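Local structure of geranyltranstransferase (IspA) (Helicobacter pylori, 3LLW) at residues A58-L63 / K67-Q72; F77-S82 / L197-V202; E84-Y89 / A190-A195; Q180-H185 / M222-Q227. The protein probably works as a magnesium-dependent prenyltransferase of isoprenoid biosynthesis, a member of the FPP/GGPP synthase family. All coordinates share one frame; numbering follows the deposited sequence.

In the fold
Following the chain, helix 51-63 is followed by the short helix 66-71, and contact 1 closes this small loop before any other contact opens. The next helix, 73-94, starts contact 2 with 77-82 and contact 3 with 84-89. Both wait more than a hundred residues for helix 178-204, which runs the other way: 190-195 closes contact 3 first, then 197-202 closes contact 2, so the inner loop sits within the outer. Contact 4 begins earlier on helix 178-204, at 180-185, and ends on helix 209-236, crossing both. Helix 178-204 thus ties helix 73-94 to helix 209-236, with contacts 1 and 4 on opposite sides of the chain's centre.

Contact 1 (A58-L63 / K67-Q72); sequences AVLCAL and KDYSNQ
The hydroxyl of Tyr69, whose ring leans on Leu60 and Cys61, is hydrogen-bonded to Glu14 OE1 on helix 6-23, a bond that helps to hold the far end of the buried ring. Cys61 SG also lies near this end, 4.2 Å from Tyr69 OH. The sulfur comes closest to Tyr69 CE2, at 3.9 Å, and stands 38° off the normal of the ring, neither squarely over the face nor at the edge: an oblique cysteine sulfur-aromatic contact. Leu60 comes in differently. Its CD2 methyl sits at the ring edge, near the ring plane, 4.1 Å from Tyr69 CE2, and the two side chains cross at about a right angle. One ring carbon is therefore shared by a sulfur and a methyl. Helix 51-63 and the short helix 66-71 follow each other at the periphery of the all-alpha isoprenoid synthase fold, and the tyrosine is the side chain that spans the two. With CG anti to the backbone N (chi1 173°), Tyr69 stretches away from its own short helix toward the longer one. The CA atoms of Cys61 and Tyr69 are 7.2 Å apart. Around the same ring, Phe10 meets it edge-to-face and Tyr76 lies with its plane at about 30°, so helices 6-23 and 73-94 complete the aromatic cluster. Gln72 N donates to Tyr69 O at 2.9 Å, and Gln72 occupies the N-cap position of helix 73-94.

Contact 2 (F77-S82 / L197-V202); sequences FKIALS and LIMGLV
Met199 reaches from 197-202 on helix 178-204 toward Ile79 and Ser82, and meets them with its last atom. At the root, Met199 CB lies against Ala195 O, the backbone of the preceding turn of its own helix. CG continues outward, the chain being nearly extended about CB-CG (chi2 164°), and SD follows, still near that carbonyl oxygen and without a partner in 77-82. The final bend, chi3 82°, then turns the methyl toward the other helix. There Met199 CE comes 4.3 Å from Ile79 CG2, a methyl-to-methyl meeting, and lies 4.4 Å from Ser82 OG. These two residues stand about one turn apart on the same face of helix 73-94, and the thioether methyl touches both. In the all-alpha isoprenoid synthase fold, helices 73-94 and 178-204 are two of the long core helices, and here the long methionine side chain spans the interface, with the CA atoms of Ile79 and Met199 8.6 Å apart. Leu148 of helix 142-156 touches both Ile79 and Met199, while Leu135 of helix 117-137 packs on Ile79 and Ser82. The serine brings a polar atom to this apolar interior but turns its proton inward to its own helix. Ser82 OG donates to Ile79 O at 2.6 Å, tilted 18° from the carbonyl plane. The same oxygen also takes a weak bond from Ser82 N, at 3.1 Å.

Contact 3 (E84-Y89 / A190-A195); sequences ECLHTY and AKLISA. With SO4 (sulfate ion), chain F.
Leu192 projects between Leu86 and His87, using a different methyl for each. This is packing between two core helices of the isoprenoid synthase fold, 73-94 and 178-204, close to the centre of the chain. Leu192 CG stands anti to the backbone N (chi1 -168°), which extends the fork toward helix 73-94. Its CD1 branch meets Leu86 CD2 at 4.1 Å, the two leucines slanting past each other; the CD2 branch comes 4.1 Å from His87 CB, so the histidine is touched at its root rather than on its ring. Leu152 of helix 142-156 packs on both leucines. The imidazole is carried away from this apolar patch toward a sulfate ion, probably from the crystallisation liquor, which is also bound by Arg52 NH2. In relatives, the equivalents of this histidine and arginine help to hold the diphosphate of isopentenyl diphosphate, so the sulfate is consistent with that site. His87 is about 9 Å, side chain to side chain, from Asp94, a magnesium ligand of this protein, although no metal is bound here. On the same helix, Glu84 forms a salt bridge with Arg50 NH2, while its carbonyl oxygen receives both Thr88 N at 2.9 Å and Thr88 OG1 at 2.6 Å. The histidine's own grip is slight: His87 NE2 donates weakly to sulfate O1, 3.5 Å away at the ring edge, with an N-H...O angle of 148°.

Contact 4 (Q180-H185 / M222-Q227); sequences QLTFLH and MGLCFQ
Leu224 is the first residue of 222-227 to touch 180-185, its CD1 methyl lying 4.3 Å from Thr182 CG2 at the partly exposed margin of the contact; Met222 before it packs on Ile193 and Leu197. Phe255 packs on both Leu224 and Thr182. Phe226 follows and turns elsewhere, its ring nearly parallel to that of Phe51 while also touching Thr189 and Ile193 further along helix 178-204. Gln227 brings the main interaction. Its CG methylene sits over one face of the His185 imidazole, 3.6 Å from the ring centroid and 20° off the normal, a CH-pi contact whose shortest approach is Gln227 CG to His185 ND1 at 3.4 Å. A bend at chi2 (51°) brings the amide back beside the ring, and its plane is 14° from that of the imidazole, with Gln227 NE2 3.9 Å from His185 CE1. Leu184 CG, of the same segment, lies beyond the opposite face, offset toward the rim. Both flat groups are fixed from outside: Gln227 OE1 is hydrogen-bonded to Thr189 OG1 and NE2 to Asp231 OD1, and His185 NE2 pairs with Asn253 O. His185 ND1, buried under the glutamine, has no polar partner in the model. Phe226 and Gln227 begin the FQxxDDxxD signature of trans-prenyltransferases, the second Asp-rich motif, to which Asp231 belongs; Gln227, bonded to Asp231, probably helps to position that magnesium-diphosphate site.

Contact 1 (A58-L63 / K67-Q72)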
loop_
_atom_site.group_PDB
_atom_site.type_symbol
_atom_site.label_atom_id
_atom_site.label_comp_id
_atom_site.label_asym_id
_atom_site.label_seq_id
_atom_site.Cartn_x
_atom_site.Cartn_y
_atom_site.Cartn_z
ATOM N N ALA A 58 -5.751 -13.185 -19.259
ATOM C CA ALA A 58 -6.068 -14.519 -19.759
ATOM C C ALA A 58 -7.398 -15.018 -19.220
ATOM O O ALA A 58 -8.186 -15.546 -19.972
ATOM C CB ALA A 58 -4.973 -15.499 -19.416
ATOM N N VAL A 59 -7.631 -14.821 -17.923
ATOM C CA VAL A 59 -8.849 -15.269 -17.247
ATOM C C VAL A 59 -10.031 -14.403 -17.658
ATOM O O VAL A 59 -11.112 -14.897 -17.956
ATOM C CB VAL A 59 -8.685 -15.235 -15.703
ATOM C CG1 VAL A 59 -9.867 -15.897 -15.000
ATOM C CG2 VAL A 59 -7.430 -15.945 -15.292
ATOM N N LEU A 60 -9.799 -13.102 -17.689
ATOM C CA LEU A 60 -10.837 -12.132 -17.936
ATOM C C LEU A 60 -11.371 -12.113 -19.376
ATOM O O LEU A 60 -12.591 -12.185 -19.580
ATOM C CB LEU A 60 -10.320 -10.771 -17.518
ATOM C CG LEU A 60 -11.227 -9.575 -17.680
ATOM C CD1 LEU A 60 -12.310 -9.564 -16.604
ATOM C CD2 LEU A 60 -10.327 -8.412 -17.544
ATOM N N CYS A 61 -10.470 -12.048 -20.359
ATOM C CA CYS A 61 -10.842 -12.095 -21.787
ATOM C C CYS A 61 -11.605 -13.358 -22.163
ATOM O O CYS A 61 -12.482 -13.322 -23.024
ATOM C CB CYS A 61 -9.608 -12.015 -22.687
ATOM S SG CYS A 61 -8.751 -10.458 -22.646
ATOM N N ALA A 62 -11.239 -14.466 -21.528
ATOM C CA ALA A 62 -11.921 -15.733 -21.702
ATOM C C ALA A 62 -13.342 -15.736 -21.136
ATOM O O ALA A 62 -14.241 -16.340 -21.719
ATOM C CB ALA A 62 -11.124 -16.820 -21.063
ATOM N N LEU A 63 -13.549 -15.054 -20.014
ATOM C CA LEU A 63 -14.799 -15.202 -19.255
ATOM C C LEU A 63 -15.852 -14.134 -19.530
ATOM O O LEU A 63 -17.048 -14.372 -19.326
ATOM C CB LEU A 63 -14.517 -15.310 -17.753
ATOM C CG LEU A 63 -13.852 -16.584 -17.217
ATOM C CD1 LEU A 63 -13.456 -16.374 -15.759
ATOM C CD2 LEU A 63 -14.727 -17.834 -17.368
ATOM N N LYS A 67 -17.663 -7.981 -26.537
ATOM C CA LYS A 67 -18.261 -6.647 -26.627
ATOM C C LYS A 67 -18.522 -5.997 -25.268
ATOM O O LYS A 67 -18.363 -4.780 -25.119
ATOM C CB LYS A 67 -19.528 -6.667 -27.489
ATOM C CG LYS A 67 -19.235 -6.714 -28.990
ATOM C CD LYS A 67 -20.401 -6.168 -29.808
ATOM C CE LYS A 67 -19.961 -5.788 -31.218
ATOM N NZ LYS A 67 -21.014 -5.013 -31.931
ATOM N N ASP A 68 -18.908 -6.813 -24.286
ATOM C CA ASP A 68 -19.103 -6.352 -22.905
ATOM C C ASP A 68 -17.764 -6.071 -22.226
ATOM O O ASP A 68 -17.687 -5.252 -21.305
ATOM C CB ASP A 68 -19.912 -7.369 -22.093
ATOM C CG ASP A 68 -21.316 -7.594 -22.658
ATOM O OD1 ASP A 68 -22.069 -8.398 -22.064
ATOM O OD2 ASP A 68 -21.669 -6.978 -23.690
ATOM N N TYR A 69 -16.723 -6.766 -22.681
ATOM C CA TYR A 69 -15.347 -6.467 -22.302
ATOM C C TYR A 69 -14.982 -5.034 -22.687
ATOM O O TYR A 69 -14.530 -4.262 -21.842
ATOM C CB TYR A 69 -14.383 -7.461 -22.957
ATOM C CG TYR A 69 -12.913 -7.144 -22.769
ATOM C CD1 TYR A 69 -12.237 -6.327 -23.666
ATOM C CD2 TYR A 69 -12.195 -7.676 -21.698
ATOM C CE1 TYR A 69 -10.884 -6.034 -23.489
ATOM C CE2 TYR A 69 -10.848 -7.385 -21.517
ATOM C CZ TYR A 69 -10.202 -6.566 -22.413
ATOM O OH TYR A 69 -8.864 -6.287 -22.235
ATOM N N SER A 70 -15.207 -4.686 -23.956
ATOM C CA SER A 70 -14.756 -3.407 -24.535
ATOM C C SER A 70 -15.428 -2.170 -23.946
ATOM O O SER A 70 -14.886 -1.065 -24.048
ATOM C CB SER A 70 -14.882 -3.418 -26.063
ATOM O OG SER A 70 -13.895 -4.261 -26.636
ATOM N N ASN A 71 -16.600 -2.365 -23.338
ATOM C CA ASN A 71 -17.210 -1.366 -22.458
ATOM C C ASN A 71 -16.245 -0.892 -21.375
ATOM O O ASN A 71 -16.048 0.308 -21.190
ATOM C CB ASN A 71 -18.453 -1.944 -21.770
ATOM C CG ASN A 71 -19.722 -1.754 -22.578
ATOM O OD1 ASN A 71 -19.832 -0.829 -23.388
ATOM N ND2 ASN A 71 -20.700 -2.626 -22.346
ATOM N N GLN A 72 -15.628 -1.848 -20.685
ATOM C CA GLN A 72 -14.864 -1.554 -19.481
ATOM C C GLN A 72 -13.362 -1.816 -19.605
ATOM O O GLN A 72 -12.663 -1.948 -18.605
ATOM C CB GLN A 72 -15.472 -2.322 -18.313
ATOM C CG GLN A 72 -16.771 -1.676 -17.830
ATOM C CD GLN A 72 -17.748 -2.665 -17.243
ATOM O OE1 GLN A 72 -17.838 -3.812 -17.684
ATOM N NE2 GLN A 72 -18.503 -2.219 -16.244
#

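Contact 2 (F77-S82 / L197-V202)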
loop_
_atom_site.group_PDB
_atom_site.type_symbol
_atom_site.label_atom_id
_atom_site.label_comp_id
_atom_site.label_asym_id
_atom_site.label_seq_id
_atom_site.Cartn_x
_atom_site.Cartn_y
_atom_site.Cartn_z
ATOM N N PHE A 77 -7.674 -2.552 -17.587
ATOM C CA PHE A 77 -6.270 -2.223 -17.745
ATOM C C PHE A 77 -5.733 -1.571 -16.461
ATOM O O PHE A 77 -4.649 -1.901 -16.029
ATOM C CB PHE A 77 -6.061 -1.317 -18.956
ATOM C CG PHE A 77 -6.105 -2.034 -20.283
ATOM C CD1 PHE A 77 -6.180 -3.422 -20.359
ATOM C CD2 PHE A 77 -6.013 -1.306 -21.469
ATOM C CE1 PHE A 77 -6.206 -4.071 -21.584
ATOM C CE2 PHE A 77 -6.024 -1.948 -22.706
ATOM C CZ PHE A 77 -6.119 -3.333 -22.763
ATOM N N LYS A 78 -6.522 -0.689 -15.847
ATOM C CA LYS A 78 -6.199 -0.100 -14.544
ATOM C C LYS A 78 -5.889 -1.171 -13.495
ATOM O O LYS A 78 -4.828 -1.134 -12.867
ATOM C CB LYS A 78 -7.352 0.771 -14.055
ATOM C CG LYS A 78 -7.385 2.165 -14.641
ATOM C CD LYS A 78 -8.681 2.831 -14.228
ATOM C CE LYS A 78 -8.908 4.158 -14.937
ATOM N NZ LYS A 78 -10.264 4.706 -14.598
ATOM N N ILE A 79 -6.808 -2.131 -13.343
ATOM C CA ILE A 79 -6.616 -3.290 -12.480
ATOM C C ILE A 79 -5.368 -4.108 -12.799
ATOM O O ILE A 79 -4.594 -4.462 -11.898
ATOM C CB ILE A 79 -7.838 -4.208 -12.531
ATOM C CG1 ILE A 79 -9.078 -3.434 -12.042
ATOM C CG2 ILE A 79 -7.561 -5.472 -11.734
ATOM C CD1 ILE A 79 -10.409 -4.117 -12.300
ATOM N N ALA A 80 -5.169 -4.401 -14.080
ATOM C CA ALA A 80 -3.981 -5.106 -14.539
ATOM C C ALA A 80 -2.712 -4.311 -14.197
ATOM O O ALA A 80 -1.702 -4.894 -13.799
ATOM C CB ALA A 80 -4.068 -5.351 -16.043
ATOM N N LEU A 81 -2.795 -2.989 -14.342
ATOM C CA LEU A 81 -1.699 -2.062 -14.041
ATOM C C LEU A 81 -1.410 -2.014 -12.533
ATOM O O LEU A 81 -0.248 -1.860 -12.127
ATOM C CB LEU A 81 -2.004 -0.656 -14.583
ATOM C CG LEU A 81 -0.879 0.397 -14.518
ATOM C CD1 LEU A 81 0.433 -0.153 -15.026
ATOM C CD2 LEU A 81 -1.244 1.680 -15.239
ATOM N N SER A 82 -2.439 -2.195 -11.702
ATOM C CA SER A 82 -2.221 -2.190 -10.249
ATOM C C SER A 82 -1.369 -3.369 -9.820
ATOM O O SER A 82 -0.525 -3.235 -8.939
ATOM C CB SER A 82 -3.537 -2.218 -9.491
ATOM O OG SER A 82 -4.080 -3.510 -9.531
ATOM N N LEU A 197 -4.537 -14.445 -11.200
ATOM C CA LEU A 197 -5.537 -15.342 -11.777
ATOM C C LEU A 197 -6.931 -15.150 -11.192
ATOM O O LEU A 197 -7.864 -14.883 -11.944
ATOM C CB LEU A 197 -5.107 -16.800 -11.653
ATOM C CG LEU A 197 -3.935 -17.188 -12.537
ATOM C CD1 LEU A 197 -3.316 -18.436 -12.005
ATOM C CD2 LEU A 197 -4.360 -17.426 -13.973
ATOM N N ILE A 198 -7.060 -15.201 -9.864
ATOM C CA ILE A 198 -8.380 -15.023 -9.196
ATOM C C ILE A 198 -8.950 -13.594 -9.232
ATOM O O ILE A 198 -10.184 -13.389 -9.139
ATOM C CB ILE A 198 -8.419 -15.601 -7.757
ATOM C CG1 ILE A 198 -7.410 -14.881 -6.853
ATOM C CG2 ILE A 198 -8.175 -17.112 -7.793
ATOM C CD1 ILE A 198 -7.435 -15.292 -5.392
ATOM N N MET A 199 -8.060 -12.615 -9.394
ATOM C CA MET A 199 -8.463 -11.230 -9.609
ATOM C C MET A 199 -9.083 -11.116 -11.001
ATOM O O MET A 199 -9.974 -10.286 -11.206
ATOM C CB MET A 199 -7.302 -10.227 -9.426
ATOM C CG MET A 199 -6.925 -9.839 -7.964
ATOM S SD MET A 199 -5.261 -9.029 -7.878
ATOM C CE MET A 199 -5.792 -7.384 -8.335
ATOM N N GLY A 200 -8.634 -11.963 -11.936
ATOM C CA GLY A 200 -9.329 -12.143 -13.229
ATOM C C GLY A 200 -10.776 -12.652 -13.108
ATOM O O GLY A 200 -11.672 -12.167 -13.816
ATOM N N LEU A 201 -11.009 -13.627 -12.230
ATOM C CA LEU A 201 -12.386 -14.173 -12.027
ATOM C C LEU A 201 -13.301 -13.134 -11.381
ATOM O O LEU A 201 -14.351 -12.809 -11.913
ATOM C CB LEU A 201 -12.377 -15.474 -11.199
ATOM C CG LEU A 201 -13.748 -16.111 -10.867
ATOM C CD1 LEU A 201 -14.566 -16.413 -12.128
ATOM C CD2 LEU A 201 -13.588 -17.374 -10.065
ATOM N N VAL A 202 -12.868 -12.614 -10.237
ATOM C CA VAL A 202 -13.546 -11.543 -9.515
ATOM C C VAL A 202 -13.923 -10.357 -10.417
ATOM O O VAL A 202 -15.102 -9.966 -10.463
ATOM C CB VAL A 202 -12.690 -11.099 -8.285
ATOM C CG1 VAL A 202 -13.165 -9.774 -7.703
ATOM C CG2 VAL A 202 -12.723 -12.174 -7.220
#

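Contact 3 (E84-Y89 / A190-A195)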
loop_
_atom_site.group_PDB
_atom_site.type_symbol
_atom_site.label_atom_id
_atom_site.label_comp_id
_atom_site.label_asym_id
_atom_site.label_seq_id
_atom_site.Cartn_x
_atom_site.Cartn_y
_atom_site.Cartn_z
ATOM N N GLU A 84 0.846 -4.814 -11.813
ATOM C CA GLU A 84 2.174 -4.580 -12.356
ATOM C C GLU A 84 2.952 -3.615 -11.450
ATOM O O GLU A 84 4.110 -3.860 -11.166
ATOM C CB GLU A 84 2.083 -4.127 -13.827
ATOM C CG GLU A 84 3.417 -4.024 -14.615
ATOM C CD GLU A 84 4.216 -5.332 -14.754
ATOM O OE1 GLU A 84 3.657 -6.444 -14.569
ATOM O OE2 GLU A 84 5.434 -5.235 -15.064
ATOM N N CYS A 85 2.283 -2.580 -10.935
ATOM C CA CYS A 85 2.893 -1.640 -9.973
ATOM C C CYS A 85 3.381 -2.288 -8.673
ATOM O O CYS A 85 4.497 -1.998 -8.209
ATOM C CB CYS A 85 1.938 -0.485 -9.655
ATOM S SG CYS A 85 1.757 0.644 -11.032
ATOM N N LEU A 86 2.552 -3.157 -8.097
ATOM C CA LEU A 86 2.938 -3.923 -6.914
ATOM C C LEU A 86 4.151 -4.798 -7.179
ATOM O O LEU A 86 5.057 -4.853 -6.361
ATOM C CB LEU A 86 1.781 -4.780 -6.401
ATOM C CG LEU A 86 1.881 -5.122 -4.911
ATOM C CD1 LEU A 86 1.675 -3.878 -4.061
ATOM C CD2 LEU A 86 0.876 -6.190 -4.524
ATOM N N HIS A 87 4.179 -5.462 -8.333
ATOM C CA HIS A 87 5.323 -6.269 -8.710
ATOM C C HIS A 87 6.584 -5.407 -8.869
ATOM O O HIS A 87 7.659 -5.807 -8.445
ATOM C CB HIS A 87 5.046 -7.039 -10.009
ATOM C CG HIS A 87 6.258 -7.732 -10.572
ATOM N ND1 HIS A 87 6.928 -8.732 -9.899
ATOM C CD2 HIS A 87 6.921 -7.560 -11.741
ATOM C CE1 HIS A 87 7.958 -9.137 -10.622
ATOM N NE2 HIS A 87 7.971 -8.447 -11.748
ATOM N N THR A 88 6.435 -4.233 -9.478
ATOM C CA THR A 88 7.558 -3.336 -9.751
ATOM C C THR A 88 8.147 -2.765 -8.468
ATOM O O THR A 88 9.369 -2.664 -8.337
ATOM C CB THR A 88 7.121 -2.176 -10.667
ATOM O OG1 THR A 88 6.377 -2.703 -11.766
ATOM C CG2 THR A 88 8.328 -1.407 -11.194
ATOM N N TYR A 89 7.278 -2.392 -7.525
ATOM C CA TYR A 89 7.719 -1.820 -6.246
ATOM C C TYR A 89 8.569 -2.828 -5.481
ATOM O O TYR A 89 9.594 -2.452 -4.881
ATOM C CB TYR A 89 6.543 -1.305 -5.389
ATOM C CG TYR A 89 6.320 -2.051 -4.076
ATOM C CD1 TYR A 89 7.192 -1.893 -2.992
ATOM C CD2 TYR A 89 5.227 -2.896 -3.912
ATOM C CE1 TYR A 89 7.017 -2.574 -1.818
ATOM C CE2 TYR A 89 5.040 -3.593 -2.736
ATOM C CZ TYR A 89 5.913 -3.406 -1.686
ATOM O OH TYR A 89 5.740 -4.077 -0.522
ATOM N N ALA A 190 4.627 -17.202 -5.894
ATOM C CA ALA A 190 3.396 -17.869 -6.346
ATOM C C ALA A 190 2.109 -17.199 -5.913
ATOM O O ALA A 190 1.090 -17.294 -6.615
ATOM C CB ALA A 190 3.402 -19.350 -5.955
ATOM N N LYS A 191 2.164 -16.511 -4.771
ATOM C CA LYS A 191 1.002 -15.831 -4.177
ATOM C C LYS A 191 0.405 -14.737 -5.061
ATOM O O LYS A 191 -0.817 -14.695 -5.263
ATOM C CB LYS A 191 1.366 -15.251 -2.807
ATOM C CG LYS A 191 0.453 -15.729 -1.672
ATOM C CD LYS A 191 0.871 -17.119 -1.209
ATOM C CE LYS A 191 0.373 -17.434 0.193
ATOM N NZ LYS A 191 -0.815 -18.341 0.174
ATOM N N LEU A 192 1.274 -13.874 -5.588
ATOM C CA LEU A 192 0.890 -12.794 -6.513
ATOM C C LEU A 192 0.443 -13.297 -7.903
ATOM O O LEU A 192 -0.413 -12.689 -8.571
ATOM C CB LEU A 192 2.043 -11.783 -6.648
ATOM C CG LEU A 192 1.788 -10.438 -7.336
ATOM C CD1 LEU A 192 0.683 -9.678 -6.612
ATOM C CD2 LEU A 192 3.074 -9.572 -7.472
ATOM N N ILE A 193 1.027 -14.406 -8.327
ATOM C CA ILE A 193 0.646 -15.096 -9.570
ATOM C C ILE A 193 -0.767 -15.728 -9.411
ATOM O O ILE A 193 -1.602 -15.640 -10.316
ATOM C CB ILE A 193 1.732 -16.154 -9.908
ATOM C CG1 ILE A 193 2.986 -15.448 -10.482
ATOM C CG2 ILE A 193 1.240 -17.242 -10.864
ATOM C CD1 ILE A 193 4.105 -16.393 -10.731
ATOM N N SER A 194 -1.041 -16.340 -8.262
ATOM C CA SER A 194 -2.385 -16.912 -8.050
ATOM C C SER A 194 -3.410 -15.794 -7.811
ATOM O O SER A 194 -4.550 -15.901 -8.256
ATOM C CB SER A 194 -2.387 -18.015 -6.973
ATOM O OG SER A 194 -3.123 -17.676 -5.824
ATOM N N ALA A 195 -2.974 -14.694 -7.179
ATOM C CA ALA A 195 -3.817 -13.491 -7.031
ATOM C C ALA A 195 -4.236 -12.903 -8.366
ATOM O O ALA A 195 -5.442 -12.701 -8.584
ATOM C CB ALA A 195 -3.162 -12.424 -6.154
HETATM S S SO4 F . 8.350 -10.580 -15.236
HETATM O O1 SO4 F . 9.150 -9.389 -14.903
HETATM O O2 SO4 F . 8.284 -11.482 -14.083
HETATM O O3 SO4 F . 6.991 -10.208 -15.650
HETATM O O4 SO4 F . 9.013 -11.293 -16.325
#

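Contact 4 (Q180-H185 / M222-Q227)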
loop_
_atom_site.group_PDB
_atom_site.type_symbol
_atom_site.label_atom_id
_atom_site.label_comp_id
_atom_site.label_asym_id
_atom_site.label_seq_id
_atom_site.Cartn_x
_atom_site.Cartn_y
_atom_site.Cartn_z
ATOM N N GLN A 180 11.109 -25.602 3.528
ATOM C CA GLN A 180 11.245 -24.192 3.762
ATOM C C GLN A 180 11.497 -23.435 2.454
ATOM O O GLN A 180 10.962 -22.338 2.268
ATOM C CB GLN A 180 12.168 -23.892 4.959
ATOM C CG GLN A 180 13.599 -24.254 4.855
ATOM C CD GLN A 180 14.258 -24.461 6.215
ATOM O OE1 GLN A 180 15.361 -24.989 6.283
ATOM N NE2 GLN A 180 13.584 -24.065 7.298
ATOM N N LEU A 181 12.185 -24.085 1.514
ATOM C CA LEU A 181 12.396 -23.536 0.170
ATOM C C LEU A 181 11.112 -23.441 -0.666
ATOM O O LEU A 181 10.927 -22.479 -1.415
ATOM C CB LEU A 181 13.461 -24.325 -0.583
ATOM C CG LEU A 181 13.974 -23.759 -1.917
ATOM C CD1 LEU A 181 14.488 -22.288 -1.821
ATOM C CD2 LEU A 181 15.035 -24.688 -2.491
ATOM N N THR A 182 10.228 -24.428 -0.527
ATOM C CA THR A 182 8.922 -24.395 -1.187
ATOM C C THR A 182 8.063 -23.284 -0.579
ATOM O O THR A 182 7.330 -22.594 -1.286
ATOM C CB THR A 182 8.185 -25.772 -1.085
ATOM O OG1 THR A 182 9.057 -26.828 -1.504
ATOM C CG2 THR A 182 6.976 -25.807 -1.974
ATOM N N PHE A 183 8.170 -23.113 0.735
ATOM C CA PHE A 183 7.469 -22.065 1.458
ATOM C C PHE A 183 7.964 -20.683 1.038
ATOM O O PHE A 183 7.177 -19.775 0.840
ATOM C CB PHE A 183 7.686 -22.265 2.961
ATOM C CG PHE A 183 6.905 -21.325 3.828
ATOM C CD1 PHE A 183 7.411 -20.058 4.150
ATOM C CD2 PHE A 183 5.689 -21.714 4.365
ATOM C CE1 PHE A 183 6.689 -19.181 4.959
ATOM C CE2 PHE A 183 4.967 -20.846 5.193
ATOM C CZ PHE A 183 5.469 -19.575 5.482
ATOM N N LEU A 184 9.276 -20.514 0.937
ATOM C CA LEU A 184 9.806 -19.234 0.527
ATOM C C LEU A 184 9.241 -18.864 -0.834
ATOM O O LEU A 184 8.696 -17.766 -1.004
ATOM C CB LEU A 184 11.346 -19.240 0.598
ATOM C CG LEU A 184 12.346 -18.519 -0.308
ATOM C CD1 LEU A 184 11.891 -17.209 -0.880
ATOM C CD2 LEU A 184 13.616 -18.299 0.516
ATOM N N HIS A 185 9.299 -19.790 -1.784
ATOM C CA HIS A 185 8.897 -19.472 -3.151
ATOM C C HIS A 185 7.388 -19.415 -3.367
ATOM O O HIS A 185 6.936 -18.653 -4.227
ATOM C CB HIS A 185 9.575 -20.408 -4.155
ATOM C CG HIS A 185 11.040 -20.158 -4.296
ATOM N ND1 HIS A 185 11.563 -18.890 -4.453
ATOM C CD2 HIS A 185 12.094 -21.006 -4.319
ATOM C CE1 HIS A 185 12.878 -18.970 -4.553
ATOM N NE2 HIS A 185 13.226 -20.242 -4.474
ATOM N N MET A 222 1.460 -23.373 -10.486
ATOM C CA MET A 222 2.130 -22.819 -11.645
ATOM C C MET A 222 3.240 -21.817 -11.271
ATOM O O MET A 222 4.254 -21.722 -11.964
ATOM C CB MET A 222 1.103 -22.168 -12.553
ATOM C CG MET A 222 1.695 -21.542 -13.774
ATOM S SD MET A 222 1.210 -19.822 -13.777
ATOM C CE MET A 222 -0.560 -20.045 -13.971
ATOM N N GLY A 223 3.035 -21.083 -10.177
ATOM C CA GLY A 223 4.011 -20.132 -9.677
ATOM C C GLY A 223 5.252 -20.818 -9.157
ATOM O O GLY A 223 6.363 -20.310 -9.319
ATOM N N LEU A 224 5.056 -21.973 -8.522
ATOM C CA LEU A 224 6.167 -22.835 -8.132
ATOM C C LEU A 224 6.922 -23.289 -9.373
ATOM O O LEU A 224 8.152 -23.150 -9.455
ATOM C CB LEU A 224 5.673 -24.046 -7.341
ATOM C CG LEU A 224 6.722 -25.063 -6.869
ATOM C CD1 LEU A 224 7.766 -24.416 -5.943
ATOM C CD2 LEU A 224 6.047 -26.255 -6.184
ATOM N N CYS A 225 6.175 -23.813 -10.339
ATOM C CA CYS A 225 6.728 -24.217 -11.624
ATOM C C CYS A 225 7.487 -23.063 -12.311
ATOM O O CYS A 225 8.652 -23.219 -12.702
ATOM C CB CYS A 225 5.606 -24.727 -12.517
ATOM S SG CYS A 225 6.214 -25.641 -13.900
ATOM N N PHE A 226 6.824 -21.909 -12.415
ATOM C CA PHE A 226 7.429 -20.660 -12.875
ATOM C C PHE A 226 8.769 -20.379 -12.175
ATOM O O PHE A 226 9.726 -20.008 -12.824
ATOM C CB PHE A 226 6.442 -19.487 -12.695
ATOM C CG PHE A 226 7.033 -18.124 -12.985
ATOM C CD1 PHE A 226 7.511 -17.322 -11.957
ATOM C CD2 PHE A 226 7.096 -17.641 -14.286
ATOM C CE1 PHE A 226 8.066 -16.070 -12.223
ATOM C CE2 PHE A 226 7.643 -16.382 -14.564
ATOM C CZ PHE A 226 8.129 -15.599 -13.530
ATOM N N GLN A 227 8.828 -20.588 -10.859
ATOM C CA GLN A 227 10.026 -20.300 -10.069
ATOM C C GLN A 227 11.162 -21.310 -10.249
ATOM O O GLN A 227 12.343 -20.923 -10.340
ATOM C CB GLN A 227 9.651 -20.166 -8.591
ATOM C CG GLN A 227 10.748 -19.615 -7.703
ATOM C CD GLN A 227 11.373 -18.326 -8.222
ATOM O OE1 GLN A 227 10.685 -17.332 -8.468
ATOM N NE2 GLN A 227 12.691 -18.338 -8.379
#